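STM4351 (Salmonella enterica, PDB 2Y7I) binds arginine with high specificity in the periplasm, and probably, like other solute-binding proteins of its family, hands it on to a membrane transporter. Local coordinates at residues His105-Leu110 against Met177-Ser182; Ala95-Arg100 against Gly156-Val161; Lys113-Glu118 against Gln132-Val137; Gln124-Asp129 against Asp185-Gly190. All coordinates share one frame; numbering follows the deposited sequence. Where two conformers were deposited one is given.

Interaction 1: His105-Leu110 against Met177-Ser182; sequences HTFADL and MDERAS
Met177 reaches across to Phe107 and Leu110, and here the contact is tight. Its chain leaves the backbone straight and then bends at the sulfur (chi3 76°), laying CE over the centre of the Phe107 ring, 4.3 Å above its plane. SD meets Leu110 CD1 tip to tip at 3.6 Å. An unbranched, flexible methionine suits this place because one bend lets SD meet Leu110 while CE lies over the ring. Phe107 also rests on Val97 and is buried. Glu179 stands at the edge of its ring, the extended chain carrying OE1 to Phe107 N at 2.9 Å. Glu179 N in turn gives a hydrogen bond of 2.9 Å to His105 O.

The outer side is looser and wetter. A water bridges Glu179 OE1 and Ala108 N. Exposed His105 lies alongside Asp178 and donates from ND1 to OD2 over 3.2 Å, meeting the carboxylate from above its plane.

Within 105-110, Thr106 OG1 accepts from Asp109 N, an ST motif. The contact joins two loops of the sheet-bearing lobe of a solute-binding protein, one following strand 95-100 and one following strand 174-176, packed together beside the sheet and away from the annotated sites.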
loop_
_atom_site.group_PDB
_atom_site.type_symbol
_atom_site.label_atom_id
_atom_site.label_comp_id
_atom_site.label_asym_id
_atom_site.label_seq_id
_atom_site.Cartn_x
_atom_site.Cartn_y
_atom_site.Cartn_z
ATOM N N HIS A 105 28.182 -4.975 21.335
ATOM C CA HIS A 105 27.969 -3.927 20.336
ATOM C C HIS A 105 27.979 -4.500 18.921
ATOM O O HIS A 105 27.241 -4.042 18.050
ATOM C CB HIS A 105 29.061 -2.853 20.442
ATOM C CG HIS A 105 28.936 -1.970 21.644
ATOM N ND1 HIS A 105 28.492 -0.668 21.569
ATOM C CD2 HIS A 105 29.210 -2.198 22.952
ATOM C CE1 HIS A 105 28.489 -0.133 22.777
ATOM N NE2 HIS A 105 28.922 -1.039 23.634
ATOM N N THR A 106 28.835 -5.492 18.693
ATOM C CA THR A 106 29.077 -5.994 17.339
ATOM C C THR A 106 29.043 -7.508 17.286
ATOM O O THR A 106 29.178 -8.197 18.319
ATOM C CB THR A 106 30.469 -5.556 16.793
ATOM O OG1 THR A 106 31.497 -6.231 17.521
ATOM C CG2 THR A 106 30.691 -4.053 16.896
ATOM N N PHE A 107 28.903 -8.035 16.074
ATOM C CA PHE A 107 29.038 -9.476 15.849
ATOM C C PHE A 107 30.385 -10.025 16.324
ATOM O O PHE A 107 30.439 -11.119 16.899
ATOM C CB PHE A 107 28.795 -9.828 14.382
ATOM C CG PHE A 107 27.331 -9.812 13.991
ATOM C CD1 PHE A 107 26.446 -10.760 14.512
ATOM C CD2 PHE A 107 26.845 -8.859 13.102
ATOM C CE1 PHE A 107 25.101 -10.747 14.161
ATOM C CE2 PHE A 107 25.495 -8.834 12.744
ATOM C CZ PHE A 107 24.619 -9.786 13.277
ATOM N N ALA A 108 31.460 -9.265 16.104
ATOM C CA ALA A 108 32.781 -9.641 16.612
ATOM C C ALA A 108 32.755 -9.844 18.131
ATOM O O ALA A 108 33.378 -10.773 18.643
ATOM C CB ALA A 108 33.841 -8.608 16.224
ATOM N N ASP A 109 32.022 -8.985 18.840
ATOM C CA ASP A 109 31.899 -9.093 20.300
ATOM C C ASP A 109 31.234 -10.409 20.722
ATOM O O ASP A 109 31.435 -10.878 21.840
ATOM C CB ASP A 109 31.088 -7.926 20.882
ATOM C CG ASP A 109 31.774 -6.583 20.730
ATOM O OD1 ASP A 109 33.019 -6.525 20.625
ATOM O OD2 ASP A 109 31.036 -5.570 20.723
ATOM N N LEU A 110 30.440 -10.991 19.829
ATOM C CA LEU A 110 29.746 -12.248 20.110
ATOM C C LEU A 110 30.566 -13.502 19.796
ATOM O O LEU A 110 30.045 -14.618 19.857
ATOM C CB LEU A 110 28.391 -12.273 19.389
ATOM C CG LEU A 110 27.328 -11.387 20.058
ATOM C CD1 LEU A 110 26.202 -11.072 19.070
ATOM C CD2 LEU A 110 26.782 -12.095 21.284
ATOM N N MET A 177 21.255 -4.633 19.573
ATOM C CA MET A 177 22.692 -4.484 19.433
ATOM C C MET A 177 23.018 -3.488 18.328
ATOM O O MET A 177 22.288 -3.386 17.339
ATOM C CB MET A 177 23.325 -5.852 19.176
ATOM C CG MET A 177 24.827 -5.900 19.387
ATOM S SD MET A 177 25.529 -7.543 19.073
ATOM C CE MET A 177 25.488 -7.542 17.276
ATOM N N ASP A 178 24.106 -2.740 18.506
ATOM C CA ASP A 178 24.444 -1.683 17.554
ATOM C C ASP A 178 24.627 -2.182 16.112
ATOM O O ASP A 178 24.064 -1.592 15.180
ATOM C CB ASP A 178 25.644 -0.858 18.023
ATOM C CG ASP A 178 25.276 0.136 19.122
ATOM O OD1 ASP A 178 24.071 0.436 19.267
ATOM O OD2 ASP A 178 26.185 0.621 19.840
ATOM N N GLU A 179 25.398 -3.251 15.922
ATOM C CA GLU A 179 25.633 -3.742 14.566
ATOM C C GLU A 179 24.432 -4.547 14.090
ATOM O O GLU A 179 24.046 -5.522 14.731
ATOM C CB GLU A 179 26.912 -4.591 14.463
ATOM C CG GLU A 179 27.210 -5.008 13.010
ATOM C CD GLU A 179 28.451 -5.861 12.833
ATOM O OE1 GLU A 179 29.124 -6.216 13.831
ATOM O OE2 GLU A 179 28.753 -6.190 11.667
ATOM N N ARG A 180 23.874 -4.136 12.953
ATOM C CA ARG A 180 22.780 -4.847 12.321
ATOM C C ARG A 180 23.283 -5.649 11.125
ATOM O O ARG A 180 24.405 -5.441 10.655
ATOM C CB ARG A 180 21.706 -3.855 11.880
ATOM C CG ARG A 180 21.216 -3.004 13.037
ATOM C CD ARG A 180 19.997 -2.189 12.686
ATOM N NE ARG A 180 19.539 -1.456 13.863
ATOM C CZ ARG A 180 18.310 -0.971 14.018
ATOM N NH1 ARG A 180 17.392 -1.137 13.064
ATOM N NH2 ARG A 180 18.004 -0.314 15.128
ATOM N N ALA A 181 22.445 -6.558 10.641
ATOM C CA ALA A 181 22.766 -7.375 9.466
ATOM C C ALA A 181 21.830 -6.989 8.335
ATOM O O ALA A 181 20.608 -7.007 8.499
ATOM C CB ALA A 181 22.626 -8.854 9.782
ATOM N N SER A 182 22.410 -6.642 7.192
ATOM C CA SER A 182 21.640 -6.138 6.062
ATOM C C SER A 182 22.026 -6.789 4.738
ATOM O O SER A 182 21.364 -6.545 3.719
ATOM C CB SER A 182 21.795 -4.615 5.955
ATOM O OG SER A 182 20.988 -3.956 6.917
HETATM O O HOH W 1 31.568 -7.400 13.799
#

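Interaction 2: Ala95-Arg100 against Gly156-Val161; sequences AVVVTR and GVFGDV. With ARG (arginine), chain C.
Val96 and Gly159 form a hydrogen-bonded antiparallel pair: Val96 N reaches Gly159 O at 2.9 Å in a nearly straight bond (170°), and Gly159 N returns one to Val96 O. Val98 and Val157 repeat the pattern two residues along, with Val98 N 2.8 Å from Val157 O. Between them, Val97 and Phe158 make the non-hydrogen-bonded pair. With chi1 at -179°, Phe158 sends its ring back along the neighbouring strand, where CD1 touches Val97 CG2 and CE1 comes within 3.6 Å of Ala95 CB. The small methyl of Ala95 leaves room for the ring. Gly156 has no side chain to crowd Val97 CG1, and its CA makes a CA-H...O contact of 3.1 Å with Val98 O. Beta-branched valines favour extended backbone, and on the other face Val98 CG1 lies beside Val157 CB at 3.8 Å while Val96 crosses Val161.

At the strand end, Asp160 OD2 accepts from the amino nitrogen N of the bound arginine at 2.8 Å, a hydrogen bond in which a carboxylate probably also offsets the charge of the ligand's amino group. Tyr16 and His123 also bond this oxygen and fix its position.

Further out, helices 142-150 and 161-168 pack on the face of Val98 and Val157. The ring of His123 meets Phe158 edge-to-face on the opposite side. Within the sheet, strand 174-176 flanks 95-100, and strand 114-118 flanks 156-160.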
loop_
_atom_site.group_PDB
_atom_site.type_symbol
_atom_site.label_atom_id
_atom_site.label_comp_id
_atom_site.label_asym_id
_atom_site.label_seq_id
_atom_site.Cartn_x
_atom_site.Cartn_y
_atom_site.Cartn_z
ATOM N N ALA A 95 18.015 -7.211 10.027
ATOM C CA ALA A 95 17.938 -8.136 11.136
ATOM C C ALA A 95 18.804 -7.589 12.266
ATOM O O ALA A 95 19.812 -6.934 12.024
ATOM C CB ALA A 95 18.400 -9.503 10.720
ATOM N N VAL A 96 18.392 -7.863 13.496
ATOM C CA VAL A 96 19.087 -7.360 14.669
ATOM C C VAL A 96 19.288 -8.458 15.700
ATOM O O VAL A 96 18.549 -9.461 15.723
ATOM C CB VAL A 96 18.347 -6.140 15.315
ATOM C CG1 VAL A 96 18.301 -4.929 14.358
ATOM C CG2 VAL A 96 16.948 -6.506 15.787
ATOM N N VAL A 97 20.287 -8.265 16.557
ATOM C CA VAL A 97 20.475 -9.112 17.725
ATOM C C VAL A 97 19.956 -8.340 18.922
ATOM O O VAL A 97 20.152 -7.129 19.017
ATOM C CB VAL A 97 21.958 -9.465 17.981
ATOM C CG1 VAL A 97 22.081 -10.473 19.134
ATOM C CG2 VAL A 97 22.593 -10.029 16.713
ATOM N N VAL A 98 19.253 -9.033 19.810
ATOM C CA VAL A 98 18.945 -8.473 21.117
ATOM C C VAL A 98 19.820 -9.174 22.159
ATOM O O VAL A 98 19.963 -10.389 22.124
ATOM C CB VAL A 98 17.438 -8.542 21.454
ATOM C CG1 VAL A 98 16.872 -10.000 21.325
ATOM C CG2 VAL A 98 17.154 -7.904 22.818
ATOM N N THR A 99 20.457 -8.385 23.031
ATOM C CA THR A 99 21.313 -8.913 24.101
ATOM C C THR A 99 20.958 -8.176 25.379
ATOM O O THR A 99 20.150 -7.256 25.347
ATOM C CB THR A 99 22.823 -8.722 23.804
ATOM O OG1 THR A 99 23.201 -7.350 24.013
ATOM C CG2 THR A 99 23.176 -9.167 22.354
ATOM N N ARG A 100 21.559 -8.563 26.499
ATOM C CA ARG A 100 21.491 -7.725 27.691
ATOM C C ARG A 100 22.039 -6.339 27.317
ATOM O O ARG A 100 23.014 -6.247 26.583
ATOM C CB ARG A 100 22.301 -8.346 28.827
ATOM C CG ARG A 100 21.561 -9.451 29.582
ATOM C CD ARG A 100 22.483 -10.271 30.492
ATOM N NE ARG A 100 23.741 -9.584 30.807
ATOM C CZ ARG A 100 24.909 -9.810 30.194
ATOM N NH1 ARG A 100 25.003 -10.714 29.212
ATOM N NH2 ARG A 100 25.986 -9.122 30.560
ATOM N N GLY A 156 22.393 -13.888 22.964
ATOM C CA GLY A 156 21.559 -13.060 22.106
ATOM C C GLY A 156 20.470 -13.849 21.409
ATOM O O GLY A 156 20.452 -15.077 21.442
ATOM N N VAL A 157 19.546 -13.116 20.802
ATOM C CA VAL A 157 18.511 -13.685 19.938
ATOM C C VAL A 157 18.503 -12.799 18.700
ATOM O O VAL A 157 18.531 -11.581 18.818
ATOM C CB VAL A 157 17.121 -13.748 20.630
ATOM C CG1 VAL A 157 16.012 -14.100 19.601
ATOM C CG2 VAL A 157 17.114 -14.809 21.763
ATOM N N PHE A 158 18.509 -13.426 17.525
ATOM C CA PHE A 158 18.715 -12.746 16.238
ATOM C C PHE A 158 17.448 -12.913 15.400
ATOM O O PHE A 158 17.008 -14.042 15.168
ATOM C CB PHE A 158 19.937 -13.391 15.564
ATOM C CG PHE A 158 20.326 -12.808 14.233
ATOM C CD1 PHE A 158 20.550 -11.441 14.070
ATOM C CD2 PHE A 158 20.556 -13.660 13.155
ATOM C CE1 PHE A 158 20.950 -10.917 12.826
ATOM C CE2 PHE A 158 20.965 -13.157 11.906
ATOM C CZ PHE A 158 21.157 -11.782 11.743
ATOM N N GLY A 159 16.846 -11.790 14.993
ATOM C CA GLY A 159 15.589 -11.799 14.234
ATOM C C GLY A 159 15.237 -10.471 13.583
ATOM O O GLY A 159 16.078 -9.558 13.528
ATOM N N ASP A 160 13.998 -10.351 13.088
ATOM C CA ASP A 160 13.560 -9.110 12.427
ATOM C C ASP A 160 13.428 -7.980 13.436
ATOM O O ASP A 160 12.987 -8.193 14.565
ATOM C CB ASP A 160 12.245 -9.300 11.639
ATOM C CG ASP A 160 12.451 -10.079 10.338
ATOM O OD1 ASP A 160 12.907 -9.488 9.343
ATOM O OD2 ASP A 160 12.168 -11.286 10.301
ATOM N N VAL A 161 13.822 -6.777 13.022
ATOM C CA VAL A 161 13.812 -5.622 13.920
ATOM C C VAL A 161 12.448 -5.357 14.555
ATOM O O VAL A 161 12.385 -5.045 15.741
ATOM C CB VAL A 161 14.464 -4.335 13.288
ATOM C CG1 VAL A 161 13.705 -3.852 12.049
ATOM C CG2 VAL A 161 14.615 -3.238 14.333
HETATM N N ARG C . 11.617 -12.825 8.081
HETATM C CA ARG C . 12.383 -14.040 8.498
HETATM C C ARG C . 12.403 -15.052 7.359
HETATM O O ARG C . 12.957 -16.139 7.508
HETATM C CB ARG C . 11.771 -14.676 9.764
HETATM C CG ARG C . 10.272 -15.002 9.643
HETATM C CD ARG C . 9.737 -15.762 10.855
HETATM N NE ARG C . 8.271 -15.750 10.846
HETATM C CZ ARG C . 7.495 -16.348 11.748
HETATM N NH1 ARG C . 8.018 -17.037 12.764
HETATM N NH2 ARG C . 6.187 -16.258 11.630
HETATM O OXT ARG C . 11.842 -14.808 6.273
#

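Interaction 3: Lys113-Glu118 against Gln132-Val137; sequences KKVGLE and QAITPV. With ARG (arginine), chain C.
The flat peptide groups of Lys113-Leu117 and Thr135-Val137 are joined by four hydrogen bonds: Thr135 N bonds Lys113 O, and Val115 N bonds Thr135 O at 2.9 Å in an almost straight line (172°). Val137 N then bonds Val115 O, and Leu117 N closes the ladder on Val137 O at 3.0 Å. Proline suits position 136 because the N-H groups turned to strand 114-118 are those of Thr135 and Val137. Its puckered ring lies beside Leu117, Pro136 CB meeting Leu117 CD2 at 4.2 Å, the two side chains pointing the same way.

On the face with Pro136, Val115 CG2 packs on Ile134 CG2 at 3.6 Å, a methyl that also touches Lys113 O at 3.5 Å. On the opposite face, the aliphatic start of Lys114 lies against Val137 CG2, while the extended chain carries the ammonium group away. Glu118 ends the strand, its OE1 accepting from NH1 of the bound arginine at 2.8 Å; Thr15 bonds the other oxygen, OE2.

Together with helix 122-130, the two strands form a beta-alpha-beta unit. That helix lies over Val115, Leu117 and Pro136, strand 135-139 borders the sheet, and strand 156-160 continues it beyond 114-118.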
loop_
_atom_site.group_PDB
_atom_site.type_symbol
_atom_site.label_atom_id
_atom_site.label_comp_id
_atom_site.label_asym_id
_atom_site.label_seq_id
_atom_site.Cartn_x
_atom_site.Cartn_y
_atom_site.Cartn_z
ATOM N N LYS A 113 30.076 -17.134 21.360
ATOM C CA LYS A 113 28.880 -17.045 22.187
ATOM C C LYS A 113 27.696 -17.678 21.473
ATOM O O LYS A 113 27.758 -17.960 20.266
ATOM C CB LYS A 113 28.582 -15.582 22.576
ATOM C CG LYS A 113 29.754 -14.830 23.263
ATOM C CD LYS A 113 30.094 -15.398 24.639
ATOM C CE LYS A 113 31.238 -14.614 25.279
ATOM N NZ LYS A 113 31.662 -15.223 26.556
ATOM N N LYS A 114 26.629 -17.911 22.231
ATOM C CA LYS A 114 25.423 -18.558 21.720
ATOM C C LYS A 114 24.370 -17.527 21.367
ATOM O O LYS A 114 24.001 -16.691 22.199
ATOM C CB LYS A 114 24.860 -19.551 22.746
ATOM C CG LYS A 114 25.724 -20.795 22.957
ATOM C CD LYS A 114 25.139 -21.716 24.030
ATOM C CE LYS A 114 25.830 -23.063 24.006
ATOM N NZ LYS A 114 25.176 -24.073 24.912
ATOM N N VAL A 115 23.893 -17.588 20.128
ATOM C CA VAL A 115 22.814 -16.722 19.676
ATOM C C VAL A 115 21.647 -17.565 19.144
ATOM O O VAL A 115 21.817 -18.396 18.252
ATOM C CB VAL A 115 23.305 -15.690 18.631
ATOM C CG1 VAL A 115 22.136 -14.883 18.076
ATOM C CG2 VAL A 115 24.314 -14.750 19.252
ATOM N N GLY A 116 20.466 -17.348 19.725
ATOM C CA GLY A 116 19.274 -18.092 19.344
ATOM C C GLY A 116 18.591 -17.483 18.133
ATOM O O GLY A 116 18.613 -16.265 17.933
ATOM N N LEU A 117 17.979 -18.339 17.325
ATOM C CA LEU A 117 17.264 -17.923 16.119
ATOM C C LEU A 117 16.314 -19.041 15.716
ATOM O O LEU A 117 16.353 -20.130 16.289
ATOM C CB LEU A 117 18.239 -17.579 14.982
ATOM C CG LEU A 117 19.463 -18.498 14.817
ATOM C CD1 LEU A 117 19.115 -19.817 14.125
ATOM C CD2 LEU A 117 20.579 -17.799 14.073
ATOM N N GLU A 118 15.454 -18.781 14.738
ATOM C CA GLU A 118 14.447 -19.768 14.340
ATOM C C GLU A 118 14.923 -20.627 13.172
ATOM O O GLU A 118 15.527 -20.111 12.233
ATOM C CB GLU A 118 13.164 -19.046 13.939
ATOM C CG GLU A 118 11.866 -19.809 14.128
ATOM C CD GLU A 118 10.663 -18.871 14.077
ATOM O OE1 GLU A 118 10.646 -18.037 13.170
ATOM O OE2 GLU A 118 9.782 -18.924 14.968
ATOM N N GLN A 132 30.462 -17.187 11.353
ATOM C CA GLN A 132 30.779 -18.549 11.763
ATOM C C GLN A 132 31.468 -18.695 13.117
ATOM O O GLN A 132 31.535 -19.800 13.653
ATOM C CB GLN A 132 31.569 -19.259 10.665
ATOM C CG GLN A 132 30.795 -19.301 9.353
ATOM C CD GLN A 132 31.451 -20.161 8.298
ATOM O OE1 GLN A 132 32.595 -20.577 8.444
ATOM N NE2 GLN A 132 30.714 -20.443 7.226
ATOM N N ALA A 133 31.972 -17.591 13.671
ATOM C CA ALA A 133 32.589 -17.615 14.997
ATOM C C ALA A 133 31.532 -17.563 16.108
ATOM O O ALA A 133 31.855 -17.711 17.291
ATOM C CB ALA A 133 33.601 -16.474 15.145
ATOM N N ILE A 134 30.278 -17.329 15.714
ATOM C CA ILE A 134 29.148 -17.334 16.641
ATOM C C ILE A 134 28.432 -18.673 16.544
ATOM O O ILE A 134 28.244 -19.200 15.447
ATOM C CB ILE A 134 28.146 -16.185 16.340
ATOM C CG1 ILE A 134 28.865 -14.824 16.323
ATOM C CG2 ILE A 134 27.014 -16.194 17.367
ATOM C CD1 ILE A 134 28.000 -13.666 15.843
ATOM N N THR A 135 28.051 -19.220 17.691
ATOM C CA THR A 135 27.301 -20.467 17.734
ATOM C C THR A 135 25.818 -20.183 17.580
ATOM O O THR A 135 25.208 -19.545 18.450
ATOM C CB THR A 135 27.542 -21.252 19.036
ATOM O OG1 THR A 135 28.923 -21.607 19.134
ATOM C CG2 THR A 135 26.687 -22.538 19.058
ATOM N N PRO A 136 25.226 -20.650 16.468
ATOM C CA PRO A 136 23.794 -20.464 16.295
ATOM C C PRO A 136 23.034 -21.577 17.016
ATOM O O PRO A 136 23.447 -22.748 16.979
ATOM C CB PRO A 136 23.609 -20.547 14.775
ATOM C CG PRO A 136 24.776 -21.397 14.281
ATOM C CD PRO A 136 25.829 -21.426 15.365
ATOM N N VAL A 137 21.963 -21.213 17.710
ATOM C CA VAL A 137 21.171 -22.198 18.423
ATOM C C VAL A 137 19.777 -22.098 17.838
ATOM O O VAL A 137 19.143 -21.047 17.919
ATOM C CB VAL A 137 21.158 -21.936 19.953
ATOM C CG1 VAL A 137 20.386 -23.041 20.693
ATOM C CG2 VAL A 137 22.585 -21.825 20.491
HETATM N N ARG C . 11.617 -12.825 8.081
HETATM C CA ARG C . 12.383 -14.040 8.498
HETATM C C ARG C . 12.403 -15.052 7.359
HETATM O O ARG C . 12.957 -16.139 7.508
HETATM C CB ARG C . 11.771 -14.676 9.764
HETATM C CG ARG C . 10.272 -15.002 9.643
HETATM C CD ARG C . 9.737 -15.762 10.855
HETATM N NE ARG C . 8.271 -15.750 10.846
HETATM C CZ ARG C . 7.495 -16.348 11.748
HETATM N NH1 ARG C . 8.018 -17.037 12.764
HETATM N NH2 ARG C . 6.187 -16.258 11.630
HETATM O OXT ARG C . 11.842 -14.808 6.273
#

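Interaction 4: Gln124-Asp129 against Asp185-Gly190. With ACT (acetate ion), chain G.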
loop_
_atom_site.group_PDB
_atom_site.type_symbol
_atom_site.label_atom_id
_atom_site.label_comp_id
_atom_site.label_asym_id
_atom_site.label_seq_id
_atom_site.Cartn_x
_atom_site.Cartn_y
_atom_site.Cartn_z
ATOM N N GLN A 124 18.878 -17.644 10.245
ATOM C CA GLN A 124 19.660 -18.847 10.444
ATOM C C GLN A 124 20.722 -18.967 9.352
ATOM O O GLN A 124 21.887 -19.231 9.645
ATOM C CB GLN A 124 18.755 -20.083 10.449
ATOM C CG GLN A 124 19.508 -21.410 10.496
ATOM C CD GLN A 124 18.558 -22.599 10.625
ATOM O OE1 GLN A 124 17.708 -22.832 9.758
ATOM N NE2 GLN A 124 18.711 -23.360 11.709
ATOM N N ARG A 125 20.317 -18.749 8.101
ATOM C CA ARG A 125 21.235 -18.881 6.973
ATOM C C ARG A 125 22.336 -17.822 7.044
ATOM O O ARG A 125 23.522 -18.142 6.880
ATOM C CB ARG A 125 20.488 -18.823 5.636
ATOM C CG ARG A 125 21.338 -19.274 4.452
ATOM C CD ARG A 125 20.507 -19.442 3.172
ATOM N NE ARG A 125 20.158 -18.168 2.532
ATOM C CZ ARG A 125 20.908 -17.544 1.625
ATOM N NH1 ARG A 125 22.080 -18.049 1.252
ATOM N NH2 ARG A 125 20.487 -16.401 1.092
ATOM N N TYR A 126 21.946 -16.576 7.317
ATOM C CA TYR A 126 22.921 -15.498 7.481
ATOM C C TYR A 126 23.979 -15.814 8.535
ATOM O O TYR A 126 25.174 -15.702 8.245
ATOM C CB TYR A 126 22.274 -14.124 7.769
ATOM C CG TYR A 126 23.332 -13.086 8.083
ATOM C CD1 TYR A 126 24.090 -12.496 7.067
ATOM C CD2 TYR A 126 23.624 -12.753 9.398
ATOM C CE1 TYR A 126 25.092 -11.572 7.359
ATOM C CE2 TYR A 126 24.622 -11.837 9.701
ATOM C CZ TYR A 126 25.353 -11.257 8.681
ATOM O OH TYR A 126 26.338 -10.358 8.996
ATOM N N LEU A 127 23.553 -16.172 9.754
ATOM C CA LEU A 127 24.525 -16.444 10.829
ATOM C C LEU A 127 25.428 -17.624 10.513
ATOM O O LEU A 127 26.634 -17.581 10.788
ATOM C CB LEU A 127 23.849 -16.698 12.170
ATOM C CG LEU A 127 23.656 -15.626 13.245
ATOM C CD1 LEU A 127 23.889 -16.294 14.613
ATOM C CD2 LEU A 127 24.543 -14.381 13.114
ATOM N N GLN A 128 24.839 -18.680 9.951
ATOM C CA GLN A 128 25.606 -19.879 9.588
ATOM C C GLN A 128 26.669 -19.580 8.543
ATOM O O GLN A 128 27.767 -20.132 8.598
ATOM C CB GLN A 128 24.675 -21.006 9.106
ATOM C CG GLN A 128 23.988 -21.734 10.262
ATOM C CD GLN A 128 22.917 -22.733 9.830
ATOM O OE1 GLN A 128 22.287 -23.381 10.675
ATOM N NE2 GLN A 128 22.693 -22.848 8.528
ATOM N N ASP A 129 26.336 -18.706 7.593
ATOM C CA ASP A 129 27.235 -18.414 6.479
ATOM C C ASP A 129 28.245 -17.335 6.785
ATOM O O ASP A 129 29.422 -17.477 6.443
ATOM C CB ASP A 129 26.448 -17.982 5.249
ATOM C CG ASP A 129 25.663 -19.109 4.633
ATOM O OD1 ASP A 129 25.867 -20.272 5.029
ATOM O OD2 ASP A 129 24.831 -18.821 3.754
ATOM N N ASP A 185 22.456 -10.348 -0.058
ATOM C CA ASP A 185 22.396 -11.764 -0.434
ATOM C C ASP A 185 21.406 -12.515 0.464
ATOM O O ASP A 185 20.936 -13.601 0.106
ATOM C CB ASP A 185 23.780 -12.418 -0.335
ATOM C CG ASP A 185 24.711 -12.003 -1.453
ATOM O OD1 ASP A 185 24.233 -11.531 -2.509
ATOM O OD2 ASP A 185 25.936 -12.154 -1.275
ATOM N N TYR A 186 21.080 -11.915 1.617
ATOM C CA TYR A 186 20.257 -12.546 2.649
ATOM C C TYR A 186 18.991 -11.758 2.987
ATOM O O TYR A 186 17.953 -12.346 3.285
ATOM C CB TYR A 186 21.096 -12.777 3.924
ATOM C CG TYR A 186 22.249 -13.723 3.677
ATOM C CD1 TYR A 186 23.466 -13.257 3.185
ATOM C CD2 TYR A 186 22.107 -15.097 3.895
ATOM C CE1 TYR A 186 24.519 -14.126 2.915
ATOM C CE2 TYR A 186 23.162 -15.970 3.640
ATOM C CZ TYR A 186 24.362 -15.476 3.151
ATOM O OH TYR A 186 25.398 -16.340 2.888
ATOM N N TYR A 187 19.077 -10.434 2.915
ATOM C CA TYR A 187 18.030 -9.549 3.435
ATOM C C TYR A 187 17.547 -8.536 2.402
ATOM O O TYR A 187 18.242 -8.256 1.450
ATOM C CB TYR A 187 18.551 -8.815 4.677
ATOM C CG TYR A 187 18.798 -9.748 5.854
ATOM C CD1 TYR A 187 17.735 -10.385 6.487
ATOM C CD2 TYR A 187 20.087 -9.985 6.327
ATOM C CE1 TYR A 187 17.934 -11.251 7.556
ATOM C CE2 TYR A 187 20.313 -10.855 7.396
ATOM C CZ TYR A 187 19.221 -11.480 8.009
ATOM O OH TYR A 187 19.409 -12.331 9.069
ATOM N N GLY A 188 16.350 -7.995 2.602
ATOM C CA GLY A 188 15.826 -6.970 1.705
ATOM C C GLY A 188 14.839 -7.474 0.666
ATOM O O GLY A 188 14.283 -6.677 -0.088
ATOM N N LYS A 189 14.639 -8.791 0.600
ATOM C CA LYS A 189 13.577 -9.349 -0.235
ATOM C C LYS A 189 12.266 -9.090 0.495
ATOM O O LYS A 189 12.185 -9.249 1.720
ATOM C CB LYS A 189 13.787 -10.851 -0.491
ATOM C CG LYS A 189 14.990 -11.194 -1.399
ATOM C CD LYS A 189 14.764 -10.717 -2.836
ATOM C CE LYS A 189 15.956 -11.023 -3.734
ATOM N NZ LYS A 189 15.631 -10.743 -5.160
ATOM N N GLY A 190 11.247 -8.668 -0.237
ATOM C CA GLY A 190 9.976 -8.282 0.397
ATOM C C GLY A 190 9.272 -9.465 1.025
ATOM O O GLY A 190 9.648 -10.610 0.785
HETATM C C ACT G . 16.552 -18.634 2.829
HETATM O O ACT G . 15.657 -19.092 2.090
HETATM O OXT ACT G . 17.372 -17.853 2.284
HETATM C CH3 ACT G . 16.628 -18.993 4.284
HETATM O O HOH W 2 18.343 -15.172 2.380
#
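The helix Gln124-Asp129 passes the irregular loop Asp185-Gly190 most closely at Tyr126 and Tyr186, whose CA atoms lie 6.3 Å apart. Tyr186 points at the helix and wedges among three of its side chains. Tyr126 turns its edge to the Tyr186 face in a T-shaped pair, ring planes at 80° and centroids 5.6 Å apart. Tyr186 OH donates to Asp129 OD2 over 2.7 Å, reaching the anti side of the carboxylate close to its plane. A tyrosine fits here because it offers both a broad face and a polar end.

Tyr187 completes an aromatic cluster, its CE2 3.8 Å from Tyr126 CG, in the lobe built on the sheet with strands 95-100 and 114-118, one of the two expected of a periplasmic binding protein; its hydroxyl bonds His123, and that of Tyr126 bonds Gln131.

Arg125 closes the outer side, its chain bent at chi3 (76°) to bring the guanidinium over Tyr186 CE2, 3.3 Å from its plane. NH2 makes a weak bond to Asp185 O and a firmer one of 2.8 Å to a water shared with Tyr186 O. NE donates at 2.8 Å to OXT of an acetate, probably from the crystallisation liquor, which Thr76 also bonds.

How the interactions relate
Of the segments in these contacts, strand 95-100 comes first along the chain, followed by the 105-110 turn, strand 114-118 and helix 122-130. Interaction 3 closes the earliest and shortest loop when 132-137 returns beside 113-118. Interaction 2 closes next, at 156-161, and encloses interaction 3 entirely. Interaction 1 closes at 177-182; it too encloses interaction 3 but crosses interaction 2, and backbone bonds from Met177 and Ala181 tie it to strand 95-100. Interaction 4 closes last, at 185-190, crossing the other three. Gly116 joins interactions 2 and 3 in one sheet, both touching the bound arginine. Leu127 packs on Phe107, Val115 and Phe158, linking helix 122-130 to all three earlier contacts.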